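Local coordinates for protein RTX toxin RtxA (Vibrio vulnificus MO6-24/O, PDB 6IMP) that probably acts as a hydrolase, forming the alpha/beta-hydrolase effector domain of a bacterial MARTX toxin associated with virulence, at residues H175-G180 and L202-M207; I252-D257 and Y277-E282; E264-R269 and G281-Y286. All blocks are in the same frame, centred on the assembly; numbering follows the deposited sequence.

Contact 1 of 3, residues H175-G180 and L202-M207; sequences HGYSMG and LLDRPM
His175 pairs with Leu202 where parallel strands 172-177 and 200-204 of the alpha/beta-hydrolase sheet run toward a probable nucleophile elbow, the Gly-x-Ser-x-Gly turn at Gly176, Ser178 and Gly180. CD2 of Leu202 sits over one face of the His175 imidazole, 3.6 Å from the ring centroid. With CG turned anti to the backbone N (chi1 -172°), the ring also reaches along the sheet face, and NE2 gives a bond to Asp204 OD2 (2.6 Å) that lies in the ring plane. Gly176 takes up the regular pairing, its N bonding to Leu202 O (2.8 Å) and its O accepting from Asp204 N. CE1 of Tyr177 sits over one face of the Arg205 guanidinium, the planes inclined at 40°, while its OH bonds to His288 O. At the turn, Ser178 N bonds to Asp204 O and Ser178 O accepts from Met207 N (3.0 Å); Ser178 OG is hydrogen-bonded to His288 NE2, consistent with a nucleophile and its histidine. Met179 CB meets Met207 CE. Arg205 grips Asp204 side-on: NE binds OD1 at 2.7 Å and NH2 binds OD2, which His175 NE2 reaches from the opposite face of the carboxylate.

Contact 2 of 3, residues I252-D257 and Y277-E282; sequences ILLLTD and YNVTGE
Ile252 and Val279 lie side by side on neighbouring chain segments, their side chains turned to the same face, with Leu254 next to them. Contact among the three is loose: CG1 of Val279 lies 4.5 Å from CG2 of Ile252 and 4.3 Å from CB of Leu254. CG1 is carried there by a chi1 of -168°, which sets it anti to the backbone N of Val279. At the start of the pairing, CD1 of Ile252 meets CB of Tyr277, but the phenol ring then leads away and forms a cation-pi contact with Lys248. Leu253 and Leu255 project from the other face. CD1 of Leu253 comes alongside the chain between Thr280 and Gly281, 3.7 Å from CB of Thr280, and CD2 of Leu255 approaches CA of Gly281 (3.9 Å). Gly281 has no side chain here, and both leucine methyls approach its backbone. The main chains are firmly joined at one end. Ile252 N donates to Asn278 O at 3.1 Å, and Thr280 N returns a bond to Ile252 O at 2.9 Å. Beyond these the pairing slackens: the bonds from Leu254 N to Thr280 O and from Thr256 N to Glu282 O are weak. Residues 277-282 thus form an irregular edge running in roughly the same direction as strand 252-256 and leading into the short edge strand 282-283. On the Val279 side helix 260-274 packs close, Leu272 touching Val279 and Tyr277; the opposite face, with Leu253 and Leu255, packs on helix 291-302 through Ile302 and Tyr298, while strand 200-204 flanks strand 252-256 on its inner side.

Contact 3 of 3, residues E264-R269 and G281-Y286; sequences EGEKLR and GEQTFY
Arg269 lays one face of its guanidinium over the backbone joining Gly281 to Glu282, with Gly281 O 3.4 Å above the plane and toward its rim. The side chain gets there extended through its first two torsions, CG lying anti to the backbone N (chi1 155°), then bends at chi3 (-81°), which turns the flat group against the neighbouring backbone. NH1 is not hydrogen-bonded to Gly281 O; it is bonded to Thr280 O and lies close to Leu254 O, the latter approach implausibly short and so doubtful in detail. One turn earlier in the helix, Glu266 has CG beside its own backbone N and a bend at chi2 (-50°), which curls the carboxylate back toward Arg269. Their salt bridge runs from Arg269 NH2 to Glu266 OE2 (2.5 Å), though as a hydrogen bond it is poorly angled and weak. OE2 is also hydrogen-bonded to Thr256 OG1. Gln283 stretches out past Glu266: its CB is 3.8 Å from OE2, its amide passes CG of Glu266, and its NE2 binds Asp257 O. This partly exposed polar seam joins helix 260-274 to strand 282-283, the closing helix and strand of a beta-alpha-beta unit of the alpha/beta-hydrolase fold.

In the fold
From the N terminus, contact 1 comes first: strand 172-177 leads through helix 180-192 to strand 200-204, and the pairing of 175-180 with 202-207 closes that crossover. The chain then passes through three helices before strand 252-256 opens contact 2, which closes around helix 260-274 when residues 277-282 return alongside. Contact 3 opens within that loop, on the helix itself, and its second segment, 281-286, overlaps and runs past the loop's end, sharing Gly281 and Glu282 rather than nesting wholly inside. Contacts 1 and 2 follow in series and touch where strands 200-204 and 252-256 are neighbours, Arg205 N lying 2.7 Å from Leu255 O. The three contacts together tie the central strands to one edge strand and helix 260-274.

Contact 1 of 3, residues H175-G180 and L202-M207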
ATOM      1  N   HIS A 175      -5.034   4.250   2.210  1.00 67.84           N
ATOM      2  CA  HIS A 175      -4.100   4.941   1.344  1.00 68.35           C
ATOM      3  C   HIS A 175      -3.240   3.880   0.700  1.00 61.32           C
ATOM      4  O   HIS A 175      -2.330   3.336   1.327  1.00 67.43           O
ATOM      5  CB  HIS A 175      -3.233   5.912   2.155  1.00 69.71           C
ATOM      6  CG  HIS A 175      -2.369   6.807   1.316  1.00 70.22           C
ATOM      7  ND1 HIS A 175      -1.907   8.024   1.764  1.00 65.68           N
ATOM      8  CD2 HIS A 175      -1.891   6.666   0.057  1.00 74.93           C
ATOM      9  CE1 HIS A 175      -1.183   8.594   0.822  1.00 68.03           C
ATOM     10  NE2 HIS A 175      -1.154   7.790  -0.223  1.00 77.60           N
ATOM     11  N   GLY A 176      -3.560   3.557  -0.541  1.00 57.49           N
ATOM     12  CA  GLY A 176      -2.798   2.566  -1.304  1.00 60.74           C
ATOM     13  C   GLY A 176      -1.887   3.238  -2.308  1.00 57.33           C
ATOM     14  O   GLY A 176      -2.346   3.686  -3.363  1.00 61.18           O
ATOM     15  N   TYR A 177      -0.608   3.343  -1.965  1.00 51.71           N
ATOM     16  CA  TYR A 177       0.385   3.933  -2.865  1.00 56.46           C
ATOM     17  C   TYR A 177       0.761   2.787  -3.795  1.00 57.69           C
ATOM     18  O   TYR A 177       0.856   1.641  -3.363  1.00 66.48           O
ATOM     19  CB  TYR A 177       1.495   4.629  -2.053  1.00 61.59           C
ATOM     20  CG  TYR A 177       2.744   5.039  -2.838  1.00 58.43           C
ATOM     21  CD1 TYR A 177       2.677   5.970  -3.880  1.00 57.09           C
ATOM     22  CD2 TYR A 177       3.992   4.580  -2.466  1.00 54.76           C
ATOM     23  CE1 TYR A 177       3.808   6.335  -4.586  1.00 53.00           C
ATOM     24  CE2 TYR A 177       5.126   4.957  -3.158  1.00 56.06           C
ATOM     25  CZ  TYR A 177       5.024   5.831  -4.217  1.00 56.20           C
ATOM     26  OH  TYR A 177       6.157   6.209  -4.891  1.00 58.95           O
ATOM     27  N   SER A 178       0.929   3.097  -5.082  1.00 63.80           N
ATOM     28  CA  SER A 178       1.729   2.327  -6.045  1.00 64.78           C
ATOM     29  C   SER A 178       1.231   0.867  -6.066  1.00 64.39           C
ATOM     30  O   SER A 178       0.027   0.659  -6.217  1.00 68.51           O
ATOM     31  CB  SER A 178       3.216   2.454  -5.699  1.00 63.01           C
ATOM     32  OG  SER A 178       4.016   2.121  -6.812  1.00 55.60           O
ATOM     33  N   MET A 179       2.113  -0.126  -5.888  1.00 59.96           N
ATOM     34  CA  MET A 179       1.674  -1.537  -5.703  1.00 60.27           C
ATOM     35  C   MET A 179       0.664  -1.679  -4.569  1.00 57.08           C
ATOM     36  O   MET A 179      -0.185  -2.551  -4.606  1.00 58.81           O
ATOM     37  CB  MET A 179       2.865  -2.455  -5.424  1.00 62.05           C
ATOM     38  CG  MET A 179       2.524  -3.914  -5.097  1.00 58.89           C
ATOM     39  SD  MET A 179       4.010  -4.967  -5.063  1.00 59.43           S
ATOM     40  CE  MET A 179       4.393  -4.894  -3.321  1.00 60.83           C
ATOM     41  N   GLY A 180       0.792  -0.836  -3.551  1.00 59.26           N
ATOM     42  CA  GLY A 180      -0.251  -0.663  -2.532  1.00 59.24           C
ATOM     43  C   GLY A 180      -1.625  -0.367  -3.119  1.00 60.96           C
ATOM     44  O   GLY A 180      -2.641  -0.787  -2.575  1.00 57.12           O
ATOM     45  N   LEU A 202      -8.222   5.600  -1.087  1.00 65.95           N
ATOM     46  CA  LEU A 202      -7.353   6.402  -1.958  1.00 69.57           C
ATOM     47  C   LEU A 202      -6.389   5.508  -2.710  1.00 63.08           C
ATOM     48  O   LEU A 202      -5.487   4.927  -2.115  1.00 65.12           O
ATOM     49  CB  LEU A 202      -6.559   7.445  -1.151  1.00 69.52           C
ATOM     50  CG  LEU A 202      -5.317   8.029  -1.838  1.00 68.17           C
ATOM     51  CD1 LEU A 202      -5.695   8.758  -3.114  1.00 77.27           C
ATOM     52  CD2 LEU A 202      -4.541   8.940  -0.912  1.00 65.82           C
ATOM     53  N   LEU A 203      -6.561   5.446  -4.023  1.00 60.31           N
ATOM     54  CA  LEU A 203      -5.553   4.886  -4.916  1.00 67.33           C
ATOM     55  C   LEU A 203      -4.507   5.955  -5.256  1.00 68.85           C
ATOM     56  O   LEU A 203      -4.675   6.731  -6.198  1.00 71.74           O
ATOM     57  CB  LEU A 203      -6.210   4.354  -6.199  1.00 72.55           C
ATOM     58  CG  LEU A 203      -7.268   3.241  -6.029  1.00 76.18           C
ATOM     59  CD1 LEU A 203      -8.024   2.991  -7.328  1.00 71.35           C
ATOM     60  CD2 LEU A 203      -6.651   1.943  -5.525  1.00 74.07           C
ATOM     61  N   ASP A 204      -3.442   6.003  -4.463  1.00 69.81           N
ATOM     62  CA  ASP A 204      -2.387   7.018  -4.614  1.00 69.68           C
ATOM     63  C   ASP A 204      -1.381   6.552  -5.657  1.00 62.54           C
ATOM     64  O   ASP A 204      -0.575   5.682  -5.380  1.00 58.58           O
ATOM     65  CB  ASP A 204      -1.683   7.261  -3.252  1.00 67.67           C
ATOM     66  CG  ASP A 204      -0.502   8.250  -3.340  1.00 69.67           C
ATOM     67  OD1 ASP A 204      -0.347   8.920  -4.394  1.00 62.34           O
ATOM     68  OD2 ASP A 204       0.267   8.366  -2.345  1.00 61.89           O
ATOM     69  N   ARG A 205      -1.415   7.149  -6.843  1.00 63.24           N
ATOM     70  CA  ARG A 205      -0.426   6.843  -7.895  1.00 63.05           C
ATOM     71  C   ARG A 205      -0.311   5.324  -8.092  1.00 60.79           C
ATOM     72  O   ARG A 205       0.788   4.767  -8.042  1.00 57.94           O
ATOM     73  CB  ARG A 205       0.947   7.429  -7.543  1.00 60.37           C
ATOM     74  CG  ARG A 205       0.962   8.943  -7.386  1.00 62.36           C
ATOM     75  CD  ARG A 205       2.232   9.434  -6.686  1.00 61.86           C
ATOM     76  NE  ARG A 205       2.154   9.308  -5.230  1.00 59.85           N
ATOM     77  CZ  ARG A 205       3.164   9.512  -4.381  1.00 60.09           C
ATOM     78  NH1 ARG A 205       4.357   9.883  -4.825  1.00 66.41           N
ATOM     79  NH2 ARG A 205       2.985   9.319  -3.078  1.00 56.63           N
ATOM     80  N   PRO A 206      -1.454   4.651  -8.301  1.00 57.58           N
ATOM     81  CA  PRO A 206      -1.542   3.207  -8.304  1.00 64.65           C
ATOM     82  C   PRO A 206      -0.709   2.510  -9.359  1.00 67.54           C
ATOM     83  O   PRO A 206      -0.382   3.090 -10.398  1.00 61.90           O
ATOM     84  CB  PRO A 206      -3.012   2.965  -8.632  1.00 60.13           C
ATOM     85  CG  PRO A 206      -3.353   4.111  -9.492  1.00 55.23           C
ATOM     86  CD  PRO A 206      -2.724   5.237  -8.745  1.00 60.75           C
ATOM     87  N   MET A 207      -0.460   1.229  -9.097  1.00 75.06           N
ATOM     88  CA  MET A 207      -0.081   0.258 -10.119  1.00 71.00           C
ATOM     89  C   MET A 207      -1.390  -0.315 -10.613  1.00 70.94           C
ATOM     90  O   MET A 207      -2.100  -0.943  -9.838  1.00 70.14           O
ATOM     91  CB  MET A 207       0.737  -0.855  -9.474  1.00 69.96           C
ATOM     92  CG  MET A 207       0.790  -2.145 -10.262  1.00 62.89           C
ATOM     93  SD  MET A 207       1.630  -3.435  -9.341  1.00 68.61           S
ATOM     94  CE  MET A 207       3.321  -2.850  -9.364  1.00 62.77           C
TER

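Contact 2 of 3, residues I252-D257 and Y277-E282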
ATOM      1  N   ILE A 252     -13.760   6.311  -4.030  1.00 79.10           N
ATOM      2  CA  ILE A 252     -12.427   6.038  -4.555  1.00 78.91           C
ATOM      3  C   ILE A 252     -11.816   7.327  -5.121  1.00 76.88           C
ATOM      4  O   ILE A 252     -12.067   7.681  -6.269  1.00 82.65           O
ATOM      5  CB  ILE A 252     -12.500   4.969  -5.676  1.00 76.52           C
ATOM      6  CG1 ILE A 252     -13.113   3.684  -5.119  1.00 75.94           C
ATOM      7  CG2 ILE A 252     -11.118   4.705  -6.293  1.00 72.64           C
ATOM      8  CD1 ILE A 252     -13.477   2.665  -6.177  1.00 85.05           C
ATOM      9  N   LEU A 253     -11.016   8.027  -4.328  1.00 76.94           N
ATOM     10  CA  LEU A 253     -10.152   9.062  -4.893  1.00 75.32           C
ATOM     11  C   LEU A 253      -9.039   8.384  -5.666  1.00 73.84           C
ATOM     12  O   LEU A 253      -8.535   7.343  -5.260  1.00 88.81           O
ATOM     13  CB  LEU A 253      -9.561   9.974  -3.814  1.00 79.14           C
ATOM     14  CG  LEU A 253      -8.699  11.160  -4.322  1.00 81.75           C
ATOM     15  CD1 LEU A 253      -9.479  12.091  -5.240  1.00 83.38           C
ATOM     16  CD2 LEU A 253      -8.114  11.957  -3.164  1.00 75.54           C
ATOM     17  N   LEU A 254      -8.660   8.974  -6.782  1.00 73.58           N
ATOM     18  CA  LEU A 254      -7.609   8.414  -7.603  1.00 77.78           C
ATOM     19  C   LEU A 254      -6.695   9.530  -8.121  1.00 80.74           C
ATOM     20  O   LEU A 254      -7.056  10.280  -9.033  1.00 80.29           O
ATOM     21  CB  LEU A 254      -8.226   7.613  -8.751  1.00 78.03           C
ATOM     22  CG  LEU A 254      -7.299   7.131  -9.878  1.00 80.48           C
ATOM     23  CD1 LEU A 254      -6.205   6.216  -9.354  1.00 77.62           C
ATOM     24  CD2 LEU A 254      -8.115   6.425 -10.952  1.00 87.19           C
ATOM     25  N   LEU A 255      -5.510   9.633  -7.531  1.00 76.06           N
ATOM     26  CA  LEU A 255      -4.527  10.612  -7.971  1.00 73.08           C
ATOM     27  C   LEU A 255      -3.388   9.923  -8.697  1.00 67.60           C
ATOM     28  O   LEU A 255      -2.685   9.101  -8.122  1.00 73.35           O
ATOM     29  CB  LEU A 255      -4.003  11.399  -6.774  1.00 73.11           C
ATOM     30  CG  LEU A 255      -5.077  11.941  -5.815  1.00 69.41           C
ATOM     31  CD1 LEU A 255      -4.447  12.908  -4.834  1.00 73.78           C
ATOM     32  CD2 LEU A 255      -6.214  12.631  -6.538  1.00 63.03           C
ATOM     33  N   THR A 256      -3.221  10.253  -9.967  1.00 66.85           N
ATOM     34  CA  THR A 256      -2.186   9.634 -10.792  1.00 77.68           C
ATOM     35  C   THR A 256      -1.014  10.571 -11.036  1.00 75.25           C
ATOM     36  O   THR A 256      -1.176  11.780 -11.024  1.00 76.67           O
ATOM     37  CB  THR A 256      -2.743   9.216 -12.157  1.00 85.30           C
ATOM     38  OG1 THR A 256      -3.036  10.380 -12.939  1.00 89.64           O
ATOM     39  CG2 THR A 256      -4.001   8.404 -11.985  1.00 92.82           C
ATOM     40  N   ASP A 257       0.145   9.989 -11.331  1.00 73.89           N
ATOM     41  CA  ASP A 257       1.382  10.757 -11.568  1.00 77.38           C
ATOM     42  C   ASP A 257       1.481  11.199 -13.031  1.00 78.64           C
ATOM     43  O   ASP A 257       0.627  10.853 -13.839  1.00 74.81           O
ATOM     44  CB  ASP A 257       2.621   9.947 -11.154  1.00 79.44           C
ATOM     45  CG  ASP A 257       2.654   8.559 -11.769  1.00 88.05           C
ATOM     46  OD1 ASP A 257       1.640   7.825 -11.660  1.00103.87           O
ATOM     47  OD2 ASP A 257       3.700   8.194 -12.336  1.00 91.31           O
ATOM     48  N   TYR A 277     -18.402   2.969 -10.828  1.00107.81           N
ATOM     49  CA  TYR A 277     -17.691   3.209  -9.567  1.00102.63           C
ATOM     50  C   TYR A 277     -17.677   4.707  -9.275  1.00 97.56           C
ATOM     51  O   TYR A 277     -17.414   5.524 -10.158  1.00105.25           O
ATOM     52  CB  TYR A 277     -16.245   2.686  -9.611  1.00 97.98           C
ATOM     53  CG  TYR A 277     -16.092   1.172  -9.771  1.00107.71           C
ATOM     54  CD1 TYR A 277     -16.367   0.290  -8.710  1.00102.29           C
ATOM     55  CD2 TYR A 277     -15.604   0.625 -10.966  1.00105.22           C
ATOM     56  CE1 TYR A 277     -16.199  -1.092  -8.857  1.00 98.91           C
ATOM     57  CE2 TYR A 277     -15.433  -0.749 -11.121  1.00104.14           C
ATOM     58  CZ  TYR A 277     -15.728  -1.607 -10.072  1.00103.47           C
ATOM     59  OH  TYR A 277     -15.534  -2.966 -10.241  1.00 92.65           O
ATOM     60  N   ASN A 278     -17.971   5.048  -8.030  1.00 86.28           N
ATOM     61  CA  ASN A 278     -17.913   6.417  -7.565  1.00 77.60           C
ATOM     62  C   ASN A 278     -16.405   6.810  -7.434  1.00 89.23           C
ATOM     63  O   ASN A 278     -15.757   6.602  -6.379  1.00 99.98           O
ATOM     64  CB  ASN A 278     -18.684   6.506  -6.239  1.00 72.14           C
ATOM     65  CG  ASN A 278     -18.283   7.683  -5.394  1.00 72.47           C
ATOM     66  OD1 ASN A 278     -17.985   7.531  -4.211  1.00 77.31           O
ATOM     67  ND2 ASN A 278     -18.282   8.865  -5.984  1.00 76.69           N
ATOM     68  N   VAL A 279     -15.871   7.372  -8.509  1.00 92.87           N
ATOM     69  CA  VAL A 279     -14.468   7.738  -8.588  1.00 96.45           C
ATOM     70  C   VAL A 279     -14.142   9.206  -8.740  1.00 96.05           C
ATOM     71  O   VAL A 279     -14.479   9.811  -9.733  1.00 90.63           O
ATOM     72  CB  VAL A 279     -13.856   7.110  -9.830  1.00 97.82           C
ATOM     73  CG1 VAL A 279     -12.349   7.218  -9.793  1.00 94.00           C
ATOM     74  CG2 VAL A 279     -14.313   5.682  -9.971  1.00106.35           C
ATOM     75  N   THR A 280     -13.418   9.753  -7.782  1.00 95.64           N
ATOM     76  CA  THR A 280     -13.017  11.145  -7.822  1.00 89.58           C
ATOM     77  C   THR A 280     -11.601  11.228  -8.326  1.00 88.17           C
ATOM     78  O   THR A 280     -11.071  10.281  -8.863  1.00 97.27           O
ATOM     79  CB  THR A 280     -13.005  11.793  -6.428  1.00 30.00           C
ATOM     80  OG1 THR A 280     -13.714  10.989  -5.487  1.00 30.00           O
ATOM     81  CG2 THR A 280     -13.656  13.141  -6.470  1.00 30.00           C
ATOM     82  N   GLY A 281     -10.993  12.386  -8.163  1.00 90.22           N
ATOM     83  CA  GLY A 281      -9.613  12.577  -8.534  1.00 87.10           C
ATOM     84  C   GLY A 281      -9.287  13.221  -9.846  1.00 86.95           C
ATOM     85  O   GLY A 281     -10.141  13.601 -10.619  1.00 87.86           O
ATOM     86  N   GLU A 282      -7.999  13.354 -10.067  1.00 76.60           N
ATOM     87  CA  GLU A 282      -7.462  13.914 -11.297  1.00 77.22           C
ATOM     88  C   GLU A 282      -6.041  13.431 -11.544  1.00 74.40           C
ATOM     89  O   GLU A 282      -5.398  12.879 -10.650  1.00 66.47           O
ATOM     90  CB  GLU A 282      -7.477  15.444 -11.223  1.00 84.67           C
ATOM     91  CG  GLU A 282      -6.441  16.042 -10.265  1.00 86.82           C
ATOM     92  CD  GLU A 282      -6.728  17.493  -9.891  1.00 89.39           C
ATOM     93  OE1 GLU A 282      -5.887  18.106  -9.198  1.00 94.32           O
ATOM     94  OE2 GLU A 282      -7.794  18.023 -10.276  1.00 86.40           O
TER

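Contact 3 of 3, residues E264-R269 and G281-Y286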
ATOM      1  N   GLU A 264      -1.561   5.130 -17.747  1.00 98.68           N
ATOM      2  CA  GLU A 264      -2.308   3.885 -17.597  1.00 93.34           C
ATOM      3  C   GLU A 264      -3.371   4.032 -16.527  1.00 82.20           C
ATOM      4  O   GLU A 264      -4.465   3.483 -16.639  1.00 79.97           O
ATOM      5  CB  GLU A 264      -1.360   2.738 -17.235  1.00 97.37           C
ATOM      6  CG  GLU A 264      -0.389   2.340 -18.342  1.00 99.02           C
ATOM      7  CD  GLU A 264      -1.066   1.621 -19.501  1.00106.42           C
ATOM      8  OE1 GLU A 264      -2.320   1.628 -19.576  1.00105.28           O
ATOM      9  OE2 GLU A 264      -0.337   1.035 -20.339  1.00100.36           O
ATOM     10  N   GLY A 265      -3.024   4.776 -15.483  1.00 80.42           N
ATOM     11  CA  GLY A 265      -3.969   5.160 -14.444  1.00 83.86           C
ATOM     12  C   GLY A 265      -5.164   5.930 -14.966  1.00 84.64           C
ATOM     13  O   GLY A 265      -6.290   5.726 -14.515  1.00 81.97           O
ATOM     14  N   GLU A 266      -4.924   6.816 -15.920  1.00 93.80           N
ATOM     15  CA  GLU A 266      -5.998   7.617 -16.495  1.00 93.39           C
ATOM     16  C   GLU A 266      -6.935   6.789 -17.369  1.00 88.26           C
ATOM     17  O   GLU A 266      -8.138   7.055 -17.414  1.00 97.22           O
ATOM     18  CB  GLU A 266      -5.425   8.810 -17.266  1.00 95.04           C
ATOM     19  CG  GLU A 266      -4.914   9.920 -16.361  1.00 84.30           C
ATOM     20  CD  GLU A 266      -5.933  10.310 -15.309  1.00 85.50           C
ATOM     21  OE1 GLU A 266      -7.080  10.650 -15.681  1.00 81.97           O
ATOM     22  OE2 GLU A 266      -5.601  10.242 -14.106  1.00 86.58           O
ATOM     23  N   LYS A 267      -6.394   5.769 -18.028  1.00 80.35           N
ATOM     24  CA  LYS A 267      -7.223   4.795 -18.748  1.00 77.26           C
ATOM     25  C   LYS A 267      -8.061   3.993 -17.738  1.00 84.83           C
ATOM     26  O   LYS A 267      -9.296   3.884 -17.858  1.00 70.08           O
ATOM     27  CB  LYS A 267      -6.350   3.866 -19.600  1.00 73.72           C
ATOM     28  CG  LYS A 267      -5.531   4.606 -20.649  1.00 79.77           C
ATOM     29  CD  LYS A 267      -4.777   3.673 -21.585  1.00 89.90           C
ATOM     30  CE  LYS A 267      -3.743   4.451 -22.395  1.00 99.07           C
ATOM     31  NZ  LYS A 267      -3.142   3.674 -23.519  1.00 98.40           N
ATOM     32  N   LEU A 268      -7.381   3.487 -16.711  1.00 86.19           N
ATOM     33  CA  LEU A 268      -8.047   2.853 -15.583  1.00 78.85           C
ATOM     34  C   LEU A 268      -9.175   3.733 -15.082  1.00 83.92           C
ATOM     35  O   LEU A 268     -10.310   3.282 -14.966  1.00 88.65           O
ATOM     36  CB  LEU A 268      -7.051   2.585 -14.460  1.00 77.30           C
ATOM     37  CG  LEU A 268      -7.581   1.974 -13.157  1.00 81.57           C
ATOM     38  CD1 LEU A 268      -8.451   0.753 -13.412  1.00 83.98           C
ATOM     39  CD2 LEU A 268      -6.422   1.615 -12.234  1.00 80.06           C
ATOM     40  N   ARG A 269      -8.860   5.001 -14.830  1.00 91.63           N
ATOM     41  CA  ARG A 269      -9.854   5.978 -14.363  1.00 97.60           C
ATOM     42  C   ARG A 269     -11.111   5.939 -15.221  1.00101.88           C
ATOM     43  O   ARG A 269     -12.233   5.906 -14.699  1.00 89.35           O
ATOM     44  CB  ARG A 269      -9.274   7.399 -14.371  1.00100.70           C
ATOM     45  CG  ARG A 269     -10.319   8.505 -14.502  1.00 99.92           C
ATOM     46  CD  ARG A 269      -9.750   9.856 -14.127  1.00 99.27           C
ATOM     47  NE  ARG A 269      -9.741  10.027 -12.679  1.00 97.53           N
ATOM     48  CZ  ARG A 269      -8.680  10.337 -11.934  1.00 87.95           C
ATOM     49  NH1 ARG A 269      -8.828  10.436 -10.627  1.00 86.06           N
ATOM     50  NH2 ARG A 269      -7.486  10.557 -12.471  1.00 84.86           N
ATOM     51  N   GLY A 281     -10.993  12.386  -8.163  1.00 90.22           N
ATOM     52  CA  GLY A 281      -9.613  12.577  -8.534  1.00 87.10           C
ATOM     53  C   GLY A 281      -9.287  13.221  -9.846  1.00 86.95           C
ATOM     54  O   GLY A 281     -10.141  13.601 -10.619  1.00 87.86           O
ATOM     55  N   GLU A 282      -7.999  13.354 -10.067  1.00 76.60           N
ATOM     56  CA  GLU A 282      -7.462  13.914 -11.297  1.00 77.22           C
ATOM     57  C   GLU A 282      -6.041  13.431 -11.544  1.00 74.40           C
ATOM     58  O   GLU A 282      -5.398  12.879 -10.650  1.00 66.47           O
ATOM     59  CB  GLU A 282      -7.477  15.444 -11.223  1.00 84.67           C
ATOM     60  CG  GLU A 282      -6.441  16.042 -10.265  1.00 86.82           C
ATOM     61  CD  GLU A 282      -6.728  17.493  -9.891  1.00 89.39           C
ATOM     62  OE1 GLU A 282      -5.887  18.106  -9.198  1.00 94.32           O
ATOM     63  OE2 GLU A 282      -7.794  18.023 -10.276  1.00 86.40           O
ATOM     64  N   GLN A 283      -5.543  13.678 -12.754  1.00 70.14           N
ATOM     65  CA  GLN A 283      -4.109  13.615 -13.001  1.00 72.82           C
ATOM     66  C   GLN A 283      -3.375  14.808 -12.398  1.00 78.01           C
ATOM     67  O   GLN A 283      -3.879  15.928 -12.358  1.00 85.18           O
ATOM     68  CB  GLN A 283      -3.788  13.504 -14.488  1.00 69.22           C
ATOM     69  CG  GLN A 283      -2.352  13.070 -14.749  1.00 69.58           C
ATOM     70  CD  GLN A 283      -2.088  12.746 -16.192  1.00 75.75           C
ATOM     71  OE1 GLN A 283      -2.786  13.220 -17.089  1.00 87.34           O
ATOM     72  NE2 GLN A 283      -1.054  11.959 -16.432  1.00 83.98           N
ATOM     73  N   THR A 284      -2.145  14.537 -11.993  1.00 80.19           N
ATOM     74  CA  THR A 284      -1.341  15.393 -11.138  1.00 78.74           C
ATOM     75  C   THR A 284      -0.142  15.850 -11.980  1.00 79.80           C
ATOM     76  O   THR A 284       0.185  15.206 -12.972  1.00 87.74           O
ATOM     77  CB  THR A 284      -0.882  14.546  -9.923  1.00 79.28           C
ATOM     78  OG1 THR A 284      -1.887  14.571  -8.905  1.00 80.54           O
ATOM     79  CG2 THR A 284       0.340  15.016  -9.354  1.00 79.25           C
ATOM     80  N   PHE A 285       0.515  16.945 -11.601  1.00 88.08           N
ATOM     81  CA  PHE A 285       1.780  17.336 -12.292  1.00 88.88           C
ATOM     82  C   PHE A 285       3.102  16.859 -11.634  1.00 85.15           C
ATOM     83  O   PHE A 285       4.199  17.381 -11.918  1.00 71.80           O
ATOM     84  CB  PHE A 285       1.803  18.827 -12.668  1.00 90.79           C
ATOM     85  CG  PHE A 285       1.475  19.759 -11.548  1.00 80.59           C
ATOM     86  CD1 PHE A 285       2.461  20.188 -10.673  1.00 79.83           C
ATOM     87  CD2 PHE A 285       0.200  20.289 -11.433  1.00 78.82           C
ATOM     88  CE1 PHE A 285       2.165  21.095  -9.669  1.00 83.62           C
ATOM     89  CE2 PHE A 285      -0.104  21.194 -10.436  1.00 80.72           C
ATOM     90  CZ  PHE A 285       0.875  21.597  -9.549  1.00 81.54           C
ATOM     91  N   TYR A 286       2.987  15.765 -10.880  1.00 86.18           N
ATOM     92  CA  TYR A 286       4.031  15.261  -9.997  1.00 76.43           C
ATOM     93  C   TYR A 286       4.511  13.919 -10.519  1.00 78.08           C
ATOM     94  O   TYR A 286       3.719  13.131 -11.043  1.00 75.75           O
ATOM     95  CB  TYR A 286       3.500  15.089  -8.577  1.00 72.46           C
ATOM     96  CG  TYR A 286       3.185  16.398  -7.888  1.00 73.23           C
ATOM     97  CD1 TYR A 286       4.166  17.361  -7.721  1.00 70.67           C
ATOM     98  CD2 TYR A 286       1.918  16.661  -7.368  1.00 72.34           C
ATOM     99  CE1 TYR A 286       3.891  18.557  -7.075  1.00 75.16           C
ATOM    100  CE2 TYR A 286       1.633  17.854  -6.726  1.00 72.51           C
ATOM    101  CZ  TYR A 286       2.621  18.799  -6.575  1.00 72.39           C
ATOM    102  OH  TYR A 286       2.344  19.987  -5.932  1.00 68.58           O
TER